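Local structure of NreA protein (Staphylococcus carnosus subsp. carnosus TM300, 4IUH) at residues Glu93-Glu98 and Thr116-Ile121; Asp24-Leu29 and Trp57-Gly62; Leu50-Ile55 and Leu73-Gly78; Gly87-Val92 and Thr160-Lys165. The protein serves as a cytosolic nitrate receptor in the staphylococcal nitrate regulation system, a GAF-domain protein that holds bound iodide in this crystal form. All coordinates share one frame; numbering follows the deposited sequence.

Contact 1: Glu93-Glu98 and Thr116-Ile121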
loop_
_atom_site.group_PDB
_atom_site.type_symbol
_atom_site.label_atom_id
_atom_site.label_comp_id
_atom_site.label_asym_id
_atom_site.label_seq_id
_atom_site.Cartn_x
_atom_site.Cartn_y
_atom_site.Cartn_z
ATOM N N GLU A 93 -5.117 0.697 -12.569
ATOM C CA GLU A 93 -4.340 1.281 -13.659
ATOM C C GLU A 93 -4.616 2.774 -13.799
ATOM O O GLU A 93 -3.717 3.542 -14.120
ATOM C CB GLU A 93 -4.650 0.575 -14.986
ATOM C CG GLU A 93 -4.548 -0.944 -14.944
ATOM C CD GLU A 93 -3.128 -1.456 -15.120
ATOM O OE1 GLU A 93 -2.195 -0.631 -15.269
ATOM O OE2 GLU A 93 -2.942 -2.695 -15.113
ATOM N N ASP A 94 -5.865 3.174 -13.554
ATOM C CA ASP A 94 -6.303 4.554 -13.770
ATOM C C ASP A 94 -7.232 4.994 -12.645
ATOM O O ASP A 94 -8.444 4.750 -12.679
ATOM C CB ASP A 94 -7.001 4.676 -15.130
ATOM C CG ASP A 94 -7.274 6.123 -15.538
ATOM O OD1 ASP A 94 -7.314 7.016 -14.667
ATOM O OD2 ASP A 94 -7.468 6.366 -16.749
ATOM N N VAL A 95 -6.657 5.664 -11.654
ATOM C CA VAL A 95 -7.404 6.052 -10.469
ATOM C C VAL A 95 -8.576 6.982 -10.795
ATOM O O VAL A 95 -9.691 6.771 -10.313
ATOM C CB VAL A 95 -6.486 6.687 -9.407
ATOM C CG1 VAL A 95 -7.311 7.290 -8.285
ATOM C CG2 VAL A 95 -5.516 5.645 -8.864
ATOM N N ASP A 96 -8.323 7.990 -11.623
ATOM C CA ASP A 96 -9.338 8.985 -11.960
ATOM C C ASP A 96 -10.570 8.371 -12.611
ATOM O O ASP A 96 -11.687 8.835 -12.401
ATOM C CB ASP A 96 -8.757 10.048 -12.891
ATOM C CG ASP A 96 -7.617 10.811 -12.260
ATOM O OD1 ASP A 96 -7.660 11.021 -11.029
ATOM O OD2 ASP A 96 -6.675 11.195 -12.992
ATOM N N ALA A 97 -10.357 7.323 -13.396
ATOM C CA ALA A 97 -11.423 6.715 -14.173
ATOM C C ALA A 97 -12.037 5.473 -13.521
ATOM O O ALA A 97 -13.196 5.152 -13.776
ATOM C CB ALA A 97 -10.918 6.383 -15.572
ATOM N N GLU A 98 -11.265 4.775 -12.689
ATOM C CA GLU A 98 -11.704 3.490 -12.135
ATOM C C GLU A 98 -12.326 3.581 -10.741
ATOM O O GLU A 98 -13.131 2.730 -10.369
ATOM C CB GLU A 98 -10.554 2.476 -12.111
ATOM C CG GLU A 98 -9.999 2.086 -13.474
ATOM C CD GLU A 98 -8.842 1.095 -13.362
ATOM O OE1 GLU A 98 -8.981 0.092 -12.630
ATOM O OE2 GLU A 98 -7.786 1.321 -13.987
ATOM N N THR A 116 -2.222 8.487 -9.373
ATOM C CA THR A 116 -3.005 8.327 -10.590
ATOM C C THR A 116 -3.076 6.862 -11.006
ATOM O O THR A 116 -3.884 6.482 -11.843
ATOM C CB THR A 116 -2.427 9.177 -11.739
ATOM O OG1 THR A 116 -1.066 8.802 -11.979
ATOM C CG2 THR A 116 -2.476 10.654 -11.376
ATOM N N ALA A 117 -2.226 6.041 -10.403
ATOM C CA ALA A 117 -2.236 4.597 -10.634
ATOM C C ALA A 117 -1.612 3.912 -9.421
ATOM O O ALA A 117 -0.708 4.472 -8.808
ATOM C CB ALA A 117 -1.452 4.252 -11.902
ATOM N N MET A 118 -2.079 2.711 -9.077
ATOM C CA MET A 118 -1.538 2.015 -7.908
ATOM C C MET A 118 -1.741 0.498 -7.877
ATOM O O MET A 118 -2.655 -0.049 -8.493
ATOM C CB MET A 118 -2.094 2.624 -6.615
ATOM C CG MET A 118 -3.528 2.228 -6.337
ATOM S SD MET A 118 -4.377 3.388 -5.258
ATOM C CE MET A 118 -6.013 2.647 -5.186
ATOM N N VAL A 119 -0.850 -0.165 -7.148
ATOM C CA VAL A 119 -0.985 -1.570 -6.795
ATOM C C VAL A 119 -0.847 -1.681 -5.281
ATOM O O VAL A 119 0.104 -1.168 -4.692
ATOM C CB VAL A 119 0.116 -2.447 -7.438
ATOM C CG1 VAL A 119 -0.068 -3.906 -7.037
ATOM C CG2 VAL A 119 0.108 -2.310 -8.947
ATOM N N ALA A 120 -1.807 -2.341 -4.651
ATOM C CA ALA A 120 -1.773 -2.550 -3.214
ATOM C C ALA A 120 -1.658 -4.043 -2.973
ATOM O O ALA A 120 -2.473 -4.812 -3.467
ATOM C CB ALA A 120 -3.035 -1.994 -2.567
ATOM N N ILE A 121 -0.644 -4.457 -2.224
ATOM C CA ILE A 121 -0.386 -5.881 -2.038
ATOM C C ILE A 121 -0.444 -6.308 -0.576
ATOM O O ILE A 121 0.231 -5.726 0.271
ATOM C CB ILE A 121 0.972 -6.280 -2.637
ATOM C CG1 ILE A 121 0.986 -5.988 -4.138
ATOM C CG2 ILE A 121 1.256 -7.744 -2.396
ATOM C CD1 ILE A 121 2.370 -6.002 -4.734
HETATM O O HOH W 1 -3.015 5.929 -15.041
HETATM O O HOH W 2 -5.767 8.274 -13.188
#
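A backbone contact, helped by two waters, sets V95 at the start of helix 95-98 against T116 at a corner of strand 115-125. V95 N donates to T116 O at 2.9 Å. The bond is nearly straight (176°), but the nitrogen lies well above the carbonyl plane. Water 2 donates to the same oxygen and to D94 OD1, and it accepts from D96 N. T116 O therefore has two firm donors, a backbone N-H and a water. Water 1 donates to E93 O and, weakly, to T116 O.

V95 CG2 lies beside its own backbone N, where it comes within 3.5 Å of T116 C. The same methyl is 4.4 Å from M118 SD, and V110 of helix 108-112 touches both side chains. A117 CB packs against E93 O at 3.2 Å. The T116 hydroxyl bonds to G140 N.

D94 is the N-cap of the short helix, with a weak capping bond from A97 N to D94 OD1. E98 OE2 accepts from D94 N at 2.7 Å and so ties the helix back to its cap. T116 and A117 both face Q137, which makes this corner a classic beta bulge in the antiparallel GAF sheet.

Contact 2: Asp24-Leu29 and Trp57-Gly62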
loop_
_atom_site.group_PDB
_atom_site.type_symbol
_atom_site.label_atom_id
_atom_site.label_comp_id
_atom_site.label_asym_id
_atom_site.label_seq_id
_atom_site.Cartn_x
_atom_site.Cartn_y
_atom_site.Cartn_z
ATOM N N ASP A 24 16.677 -1.154 7.775
ATOM C CA ASP A 24 15.315 -1.292 8.279
ATOM C C ASP A 24 14.291 -1.236 7.145
ATOM O O ASP A 24 14.662 -1.175 5.972
ATOM C CB ASP A 24 15.018 -0.234 9.348
ATOM C CG ASP A 24 14.957 1.173 8.782
ATOM O OD1 ASP A 24 16.030 1.750 8.506
ATOM O OD2 ASP A 24 13.834 1.705 8.629
ATOM N N TYR A 25 13.007 -1.262 7.495
ATOM C CA TYR A 25 11.947 -1.296 6.489
ATOM C C TYR A 25 11.981 -0.110 5.530
ATOM O O TYR A 25 11.597 -0.237 4.367
ATOM C CB TYR A 25 10.565 -1.441 7.138
ATOM C CG TYR A 25 10.278 -2.859 7.564
ATOM C CD1 TYR A 25 9.888 -3.815 6.637
ATOM C CD2 TYR A 25 10.426 -3.251 8.889
ATOM C CE1 TYR A 25 9.637 -5.120 7.014
ATOM C CE2 TYR A 25 10.179 -4.556 9.279
ATOM C CZ TYR A 25 9.783 -5.486 8.336
ATOM O OH TYR A 25 9.538 -6.788 8.720
ATOM N N GLN A 26 12.452 1.033 6.019
ATOM C CA GLN A 26 12.568 2.224 5.191
ATOM C C GLN A 26 13.500 1.985 4.000
ATOM O O GLN A 26 13.174 2.337 2.865
ATOM C CB GLN A 26 13.060 3.411 6.019
ATOM C CG GLN A 26 13.084 4.718 5.258
ATOM C CD GLN A 26 11.710 5.108 4.755
ATOM O OE1 GLN A 26 10.783 5.300 5.543
ATOM N NE2 GLN A 26 11.566 5.210 3.437
ATOM N N ASP A 27 14.649 1.372 4.265
ATOM C CA ASP A 27 15.613 1.078 3.214
ATOM C C ASP A 27 15.045 0.082 2.205
ATOM O O ASP A 27 15.232 0.233 0.998
ATOM C CB ASP A 27 16.918 0.530 3.808
ATOM C CG ASP A 27 17.549 1.470 4.829
ATOM O OD1 ASP A 27 18.395 2.299 4.432
ATOM O OD2 ASP A 27 17.214 1.369 6.030
ATOM N N ALA A 28 14.360 -0.941 2.702
ATOM C CA ALA A 28 13.773 -1.951 1.827
ATOM C C ALA A 28 12.692 -1.341 0.938
ATOM O O ALA A 28 12.574 -1.689 -0.235
ATOM C CB ALA A 28 13.214 -3.111 2.640
ATOM N N LEU A 29 11.921 -0.421 1.509
ATOM C CA LEU A 29 10.864 0.275 0.790
ATOM C C LEU A 29 11.451 1.163 -0.301
ATOM O O LEU A 29 10.961 1.179 -1.430
ATOM C CB LEU A 29 10.049 1.124 1.764
ATOM C CG LEU A 29 8.747 1.723 1.249
ATOM C CD1 LEU A 29 7.817 0.617 0.790
ATOM C CD2 LEU A 29 8.086 2.573 2.320
ATOM N N TRP A 57 -0.060 4.141 8.020
ATOM C CA TRP A 57 1.011 4.084 7.041
ATOM C C TRP A 57 2.323 4.439 7.754
ATOM O O TRP A 57 2.710 5.604 7.848
ATOM C CB TRP A 57 0.717 5.012 5.860
ATOM C CG TRP A 57 -0.519 4.604 5.092
ATOM C CD1 TRP A 57 -1.770 5.148 5.194
ATOM C CD2 TRP A 57 -0.615 3.555 4.127
ATOM N NE1 TRP A 57 -2.641 4.507 4.339
ATOM C CE2 TRP A 57 -1.951 3.527 3.667
ATOM C CE3 TRP A 57 0.306 2.648 3.583
ATOM C CZ2 TRP A 57 -2.390 2.617 2.701
ATOM C CZ3 TRP A 57 -0.133 1.747 2.625
ATOM C CH2 TRP A 57 -1.469 1.737 2.198
ATOM N N LYS A 58 2.974 3.406 8.280
ATOM C CA LYS A 58 4.142 3.556 9.142
ATOM C C LYS A 58 5.372 4.019 8.359
ATOM O O LYS A 58 6.152 4.830 8.849
ATOM C CB LYS A 58 4.421 2.231 9.859
ATOM C CG LYS A 58 5.392 2.301 11.028
ATOM C CD LYS A 58 5.224 1.071 11.932
ATOM C CE LYS A 58 6.220 1.060 13.085
ATOM N NZ LYS A 58 7.589 0.649 12.651
ATOM N N TYR A 59 5.535 3.512 7.139
ATOM C CA TYR A 59 6.661 3.898 6.295
ATOM C C TYR A 59 6.184 4.406 4.939
ATOM O O TYR A 59 5.259 3.848 4.346
ATOM C CB TYR A 59 7.615 2.718 6.090
ATOM C CG TYR A 59 8.136 2.102 7.369
ATOM C CD1 TYR A 59 9.282 2.592 7.983
ATOM C CD2 TYR A 59 7.482 1.027 7.962
ATOM C CE1 TYR A 59 9.764 2.032 9.156
ATOM C CE2 TYR A 59 7.955 0.458 9.132
ATOM C CZ TYR A 59 9.097 0.964 9.722
ATOM O OH TYR A 59 9.569 0.399 10.883
ATOM N N ALA A 60 6.824 5.461 4.449
ATOM C CA ALA A 60 6.548 5.974 3.113
ATOM C C ALA A 60 7.841 6.349 2.380
ATOM O O ALA A 60 8.835 6.736 2.998
ATOM C CB ALA A 60 5.609 7.155 3.179
ATOM N N SER A 61 7.813 6.218 1.059
ATOM C CA SER A 61 8.958 6.524 0.209
ATOM C C SER A 61 8.486 7.300 -1.012
ATOM O O SER A 61 7.585 6.859 -1.728
ATOM C CB SER A 61 9.644 5.230 -0.233
ATOM O OG SER A 61 10.711 5.489 -1.125
ATOM N N GLY A 62 9.090 8.460 -1.245
ATOM C CA GLY A 62 8.723 9.295 -2.374
ATOM C C GLY A 62 7.458 10.089 -2.116
ATOM O O GLY A 62 6.813 10.571 -3.049
HETATM O O HOH W 3 12.303 -0.853 10.890
HETATM O O HOH W 4 8.773 6.687 6.082
#
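The start of helix 25-36 packs on strand 54-61, an outermost strand of the GAF sheet, with Y25, Q26 and L29 meeting Y59, A60 and S61. The axes of helix 25-29 and strand 57-61 approach to 8.2 Å at 36°. A capping box opens the helix. Q26 N donates to D24 OD2 from above the carboxylate plane, and D24 N donates to D27 OD2.

Y59 has the largest area buried here. Y25 CB sits over the centre of one face of its ring, 3.8 Å from the centroid, a CH-pi contact. The Y25 ring itself leads away, and the two ring planes stand at 39°. Q26 OE1 lies at the edge of the Y59 ring, 3.9 Å from CD1, with the amide turned well out of the ring plane.

Q26 also makes the direct polar bond. Its CG is anti to the backbone N (chi1 -175°) and the chain bends at chi2, which brings the amide to the strand. NE2 donates to A60 O at 3.2 Å. A60 O lies near the plane of the Q26 amide, while NE2 stands above the A60 carbonyl plane. Water 4 joins OE1 to A60 N, so both ends of the amide reach A60. NE2 also binds D30.

One turn on from Y25, L29 packs on the strand. Its CD2 is 3.8 Å from Y59 CB, and its CG is 3.9 Å from S61 CB. S61 OG bonds to D30 and R33. L29 continues onto A41 and I43 of strand 40-47 and L133 of strand 128-138, while the Y25 ring meets F159.

Contact 3: Leu50-Ile55 and Leu73-Gly78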
loop_
_atom_site.group_PDB
_atom_site.type_symbol
_atom_site.label_atom_id
_atom_site.label_comp_id
_atom_site.label_asym_id
_atom_site.label_seq_id
_atom_site.Cartn_x
_atom_site.Cartn_y
_atom_site.Cartn_z
ATOM N N LEU A 50 -6.008 2.592 22.004
ATOM C CA LEU A 50 -6.590 2.416 23.337
ATOM C C LEU A 50 -7.875 1.593 23.312
ATOM O O LEU A 50 -8.225 0.949 24.299
ATOM C CB LEU A 50 -6.847 3.765 24.018
ATOM C CG LEU A 50 -5.631 4.619 24.382
ATOM C CD1 LEU A 50 -5.221 5.468 23.199
ATOM C CD2 LEU A 50 -5.915 5.482 25.601
ATOM N N HIS A 51 -8.573 1.618 22.182
ATOM C CA HIS A 51 -9.789 0.829 22.024
ATOM C C HIS A 51 -9.479 -0.498 21.343
ATOM O O HIS A 51 -9.590 -1.565 21.951
ATOM C CB HIS A 51 -10.827 1.607 21.213
ATOM N N SER A 52 -9.085 -0.418 20.076
ATOM C CA SER A 52 -8.739 -1.594 19.293
ATOM C C SER A 52 -7.457 -1.330 18.521
ATOM O O SER A 52 -6.885 -0.244 18.604
ATOM C CB SER A 52 -9.856 -1.910 18.304
ATOM O OG SER A 52 -9.985 -0.868 17.349
ATOM N N ALA A 53 -7.011 -2.323 17.763
ATOM C CA ALA A 53 -5.872 -2.132 16.880
ATOM C C ALA A 53 -6.253 -1.180 15.749
ATOM O O ALA A 53 -7.405 -1.143 15.321
ATOM C CB ALA A 53 -5.401 -3.463 16.322
ATOM N N VAL A 54 -5.288 -0.395 15.286
ATOM C CA VAL A 54 -5.502 0.474 14.136
ATOM C C VAL A 54 -4.422 0.241 13.093
ATOM O O VAL A 54 -3.382 -0.353 13.384
ATOM C CB VAL A 54 -5.484 1.965 14.522
ATOM C CG1 VAL A 54 -6.657 2.300 15.425
ATOM C CG2 VAL A 54 -4.151 2.333 15.180
ATOM N N ILE A 55 -4.670 0.721 11.880
ATOM C CA ILE A 55 -3.686 0.653 10.815
ATOM C C ILE A 55 -3.164 2.042 10.490
ATOM O O ILE A 55 -3.931 2.997 10.350
ATOM C CB ILE A 55 -4.279 0.035 9.536
ATOM C CG1 ILE A 55 -4.766 -1.388 9.815
ATOM C CG2 ILE A 55 -3.252 0.060 8.402
ATOM C CD1 ILE A 55 -3.647 -2.398 10.004
ATOM N N LEU A 73 -6.583 4.306 10.361
ATOM C CA LEU A 73 -7.685 3.499 9.876
ATOM C C LEU A 73 -8.164 2.533 10.945
ATOM O O LEU A 73 -7.371 1.808 11.549
ATOM C CB LEU A 73 -7.253 2.724 8.630
ATOM C CG LEU A 73 -6.697 3.568 7.479
ATOM C CD1 LEU A 73 -6.125 2.682 6.404
ATOM C CD2 LEU A 73 -7.782 4.462 6.897
ATOM N N ARG A 74 -9.471 2.529 11.179
ATOM C CA ARG A 74 -10.084 1.492 11.989
ATOM C C ARG A 74 -9.982 0.177 11.203
ATOM O O ARG A 74 -9.762 0.196 9.995
ATOM C CB ARG A 74 -11.541 1.861 12.308
ATOM C CG ARG A 74 -11.707 2.886 13.439
ATOM C CD ARG A 74 -13.168 3.326 13.592
ATOM N NE ARG A 74 -13.463 3.860 14.925
ATOM C CZ ARG A 74 -14.691 4.000 15.430
ATOM N NH1 ARG A 74 -15.753 3.641 14.716
ATOM N NH2 ARG A 74 -14.865 4.493 16.651
ATOM N N PRO A 75 -10.120 -0.967 11.893
ATOM C CA PRO A 75 -10.072 -2.270 11.222
ATOM C C PRO A 75 -10.986 -2.356 9.996
ATOM O O PRO A 75 -12.167 -2.034 10.072
ATOM C CB PRO A 75 -10.567 -3.228 12.306
ATOM C CG PRO A 75 -10.159 -2.585 13.576
ATOM C CD PRO A 75 -10.292 -1.107 13.351
ATOM N N GLY A 76 -10.422 -2.771 8.868
ATOM C CA GLY A 76 -11.199 -3.008 7.667
ATOM C C GLY A 76 -11.357 -1.784 6.790
ATOM O O GLY A 76 -11.876 -1.871 5.679
ATOM N N LYS A 77 -10.896 -0.643 7.283
ATOM C CA LYS A 77 -11.118 0.624 6.605
ATOM C C LYS A 77 -9.939 1.063 5.734
ATOM O O LYS A 77 -8.788 0.679 5.963
ATOM C CB LYS A 77 -11.474 1.707 7.629
ATOM C CG LYS A 77 -12.748 1.413 8.415
ATOM C CD LYS A 77 -13.967 1.394 7.496
ATOM C CE LYS A 77 -15.267 1.073 8.254
ATOM N NZ LYS A 77 -15.484 1.905 9.481
ATOM N N GLY A 78 -10.234 1.869 4.724
ATOM C CA GLY A 78 -9.201 2.376 3.848
ATOM C C GLY A 78 -8.742 1.345 2.839
ATOM O O GLY A 78 -9.242 0.214 2.793
#
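Two backbone hydrogen bonds join I55 and L73 and carry this contact. I55 N donates to L73 O at 2.9 Å, and L73 N donates to I55 O at 3.0 Å. Both bonds are nearly straight, at 172° and 174°. Each nitrogen lies in the plane of the carbonyl it meets. The two residues are an antiparallel hydrogen-bonded pair and form a single bridge.

The bridge adds one residue of the loop before helix 78-86 to strand 54-61, an outermost strand of the GAF domain's five-stranded antiparallel sheet. On its other side the strand pairs with 40-47, where V54 bonds to E47. After L73 the loop leaves the strand through a type II beta turn from R74 to K77. K77 N closes the turn on R74 O at 3.1 Å. G76 takes the third position with positive phi (89°).

Apolar contact follows the bridge. I55 CB and L73 CB are 4.1 Å apart, and both side chains also touch A80 of helix 78-86. The I55 side chain then leads away from the loop toward A44, P46 and I84. V54 CB lies 3.5 Å from L73 O.

At the outer end, P75 lies against the chain just before the strand. Its CD is 3.5 Å from A53 O and 4.0 Å from S52 OG. The S52 hydroxyl donates to A53 O, so this carbonyl meets both the hydroxyl and the proline ring.

Contact 4: Gly87-Val92 and Thr160-Lys165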
loop_
_atom_site.group_PDB
_atom_site.type_symbol
_atom_site.label_atom_id
_atom_site.label_comp_id
_atom_site.label_asym_id
_atom_site.label_seq_id
_atom_site.Cartn_x
_atom_site.Cartn_y
_atom_site.Cartn_z
ATOM N N GLY A 87 -7.312 -10.258 1.540
ATOM C CA GLY A 87 -6.062 -10.992 1.467
ATOM C C GLY A 87 -5.507 -11.099 0.054
ATOM O O GLY A 87 -4.551 -11.832 -0.184
ATOM N N SER A 88 -6.106 -10.370 -0.887
ATOM C CA SER A 88 -5.634 -10.366 -2.271
ATOM C C SER A 88 -5.303 -8.950 -2.745
ATOM O O SER A 88 -5.809 -7.971 -2.202
ATOM C CB SER A 88 -6.672 -10.999 -3.193
ATOM O OG SER A 88 -7.879 -10.264 -3.170
ATOM N N ARG A 89 -4.450 -8.842 -3.758
ATOM C CA ARG A 89 -3.967 -7.530 -4.180
ATOM C C ARG A 89 -5.043 -6.736 -4.905
ATOM O O ARG A 89 -5.979 -7.318 -5.441
ATOM C CB ARG A 89 -2.693 -7.647 -5.029
ATOM C CG ARG A 89 -2.867 -8.336 -6.374
ATOM C CD ARG A 89 -1.503 -8.631 -6.984
ATOM N NE ARG A 89 -0.690 -9.439 -6.077
ATOM C CZ ARG A 89 0.624 -9.612 -6.183
ATOM N NH1 ARG A 89 1.305 -9.039 -7.168
ATOM N NH2 ARG A 89 1.257 -10.365 -5.294
ATOM N N LYS A 90 -4.919 -5.411 -4.892
ATOM C CA LYS A 90 -5.801 -4.552 -5.679
ATOM C C LYS A 90 -4.993 -3.733 -6.672
ATOM O O LYS A 90 -4.019 -3.076 -6.305
ATOM C CB LYS A 90 -6.626 -3.615 -4.794
ATOM C CG LYS A 90 -7.606 -2.752 -5.605
ATOM C CD LYS A 90 -8.396 -1.776 -4.730
ATOM C CE LYS A 90 -9.484 -1.054 -5.532
ATOM N NZ LYS A 90 -10.415 -2.013 -6.205
ATOM N N ILE A 91 -5.398 -3.777 -7.934
ATOM C CA ILE A 91 -4.670 -3.089 -8.992
ATOM C C ILE A 91 -5.536 -2.019 -9.643
ATOM O O ILE A 91 -6.639 -2.295 -10.121
ATOM C CB ILE A 91 -4.170 -4.076 -10.059
ATOM C CG1 ILE A 91 -3.181 -5.060 -9.433
ATOM C CG2 ILE A 91 -3.516 -3.334 -11.207
ATOM C CD1 ILE A 91 -3.173 -6.410 -10.084
ATOM N N VAL A 92 -5.035 -0.789 -9.645
ATOM C CA VAL A 92 -5.754 0.310 -10.265
ATOM C C VAL A 92 -4.885 1.009 -11.297
ATOM O O VAL A 92 -4.029 1.819 -10.943
ATOM C CB VAL A 92 -6.213 1.338 -9.231
ATOM C CG1 VAL A 92 -7.092 2.390 -9.909
ATOM C CG2 VAL A 92 -6.956 0.650 -8.102
ATOM N N THR A 160 5.442 -11.949 3.218
ATOM C CA THR A 160 5.220 -12.567 1.921
ATOM C C THR A 160 3.911 -12.018 1.369
ATOM O O THR A 160 3.208 -11.259 2.053
ATOM C CB THR A 160 5.147 -14.110 2.009
ATOM O OG1 THR A 160 4.024 -14.500 2.807
ATOM C CG2 THR A 160 6.420 -14.688 2.620
ATOM N N ASP A 161 3.584 -12.380 0.133
ATOM C CA ASP A 161 2.310 -11.951 -0.429
ATOM C C ASP A 161 1.308 -13.101 -0.460
ATOM O O ASP A 161 1.532 -14.141 0.160
ATOM C CB ASP A 161 2.483 -11.285 -1.799
ATOM C CG ASP A 161 3.251 -12.144 -2.787
ATOM O OD1 ASP A 161 4.075 -11.583 -3.540
ATOM O OD2 ASP A 161 3.027 -13.371 -2.828
ATOM N N GLU A 162 0.207 -12.906 -1.177
ATOM C CA GLU A 162 -0.893 -13.864 -1.180
ATOM C C GLU A 162 -0.593 -15.098 -2.028
ATOM O O GLU A 162 -1.224 -16.144 -1.872
ATOM C CB GLU A 162 -2.185 -13.195 -1.665
ATOM C CG GLU A 162 -2.236 -12.887 -3.158
ATOM C CD GLU A 162 -1.529 -11.593 -3.541
ATOM O OE1 GLU A 162 -1.978 -10.941 -4.509
ATOM O OE2 GLU A 162 -0.525 -11.224 -2.891
ATOM N N ILE A 163 0.375 -14.974 -2.925
ATOM C CA ILE A 163 0.708 -16.062 -3.833
ATOM C C ILE A 163 1.320 -17.252 -3.084
ATOM O O ILE A 163 2.267 -17.082 -2.309
ATOM C CB ILE A 163 1.615 -15.550 -4.966
ATOM C CG1 ILE A 163 0.883 -14.429 -5.715
ATOM C CG2 ILE A 163 1.998 -16.685 -5.904
ATOM C CD1 ILE A 163 1.759 -13.541 -6.555
ATOM N N ASN A 164 0.741 -18.434 -3.320
ATOM C CA ASN A 164 1.056 -19.701 -2.632
ATOM C C ASN A 164 0.345 -19.910 -1.290
ATOM O O ASN A 164 0.708 -20.808 -0.526
ATOM C CB ASN A 164 2.564 -19.942 -2.470
ATOM C CG ASN A 164 3.305 -19.917 -3.787
ATOM O OD1 ASN A 164 3.775 -18.868 -4.229
ATOM N ND2 ASN A 164 3.427 -21.077 -4.418
ATOM N N LYS A 165 -0.666 -19.093 -1.006
ATOM C CA LYS A 165 -1.442 -19.248 0.227
ATOM C C LYS A 165 -2.650 -20.167 0.032
ATOM O O LYS A 165 -3.582 -19.847 -0.709
ATOM C CB LYS A 165 -1.892 -17.888 0.773
ATOM C CG LYS A 165 -0.754 -16.931 1.096
ATOM C CD LYS A 165 0.210 -17.510 2.114
ATOM C CE LYS A 165 1.374 -16.561 2.355
ATOM N NZ LYS A 165 2.244 -17.005 3.475
#
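E162 and R89 bury the most surface here and meet in a side-on salt bridge. R89 presents NE and NH2, one to each carboxylate oxygen. NE donates to E162 OE1 on the syn side of the carboxylate, modelled at 2.5 Å, a length best not pressed. NH2 donates to E162 OE2 at 3.1 Å, from above the carboxylate plane. Both oxygens lie close to the guanidinium plane, yet the two flat groups are turned 47° against each other. The side chains cross at about a right angle. R89 CG sits between the backbone N and the carbonyl carbon (chi1 66°), which runs the chain past OE1, close to CB, CG and CD. The bend at chi3 then turns NE onto that oxygen. R89 N adds a weak bond to it.

R89 lies just before strand 90-92, an outermost strand of the GAF sheet. E162 lies in the C-terminal tail, so the pair ties the chain end to that edge. D161 widens the bridge into a salt-bridge network. Its OD1 meets R89 NH2 at the guanidinium edge, at 3.5 Å, and also binds R151 and the backbone N of I152. Its OD2 accepts from I163 N at 3.1 Å, an Asx turn. R89 NH1 is taken by the carbonyls of T148 and F150. The guanidinium is thus held along several sides, which fixes its rotation.

G87 follows helix 78-86 with positive phi. G87 O lies 3.1 Å from E162 CB. I163 CD1 comes to 3.5 Å from R89 NH2. E162 and I163 begin a type II beta turn that ends at K165, closed by K165 N on E162 O.

All four contacts reach the same five-stranded antiparallel sheet. Contacts 2 and 3 share strand 54-61 at one edge, with centres about 20 Å apart, and their segments alternate along the chain. Contacts 1 and 4 lie at the other edge, about 16 Å apart between centres. There strand 90-92 pairs with strand 115-125 through M118 O and V92 N, and helix 95-98 follows strand 90-92 after a two-residue link. Contact 1 falls within the chain span that contact 4 closes. Contacts 1 and 2 lie on opposite sides of the chain's centre. The four fasten the first helix, the loop before helix 78-86, helix 95-98 and the C-terminal tail to the sheet of this nitrate-binding GAF domain.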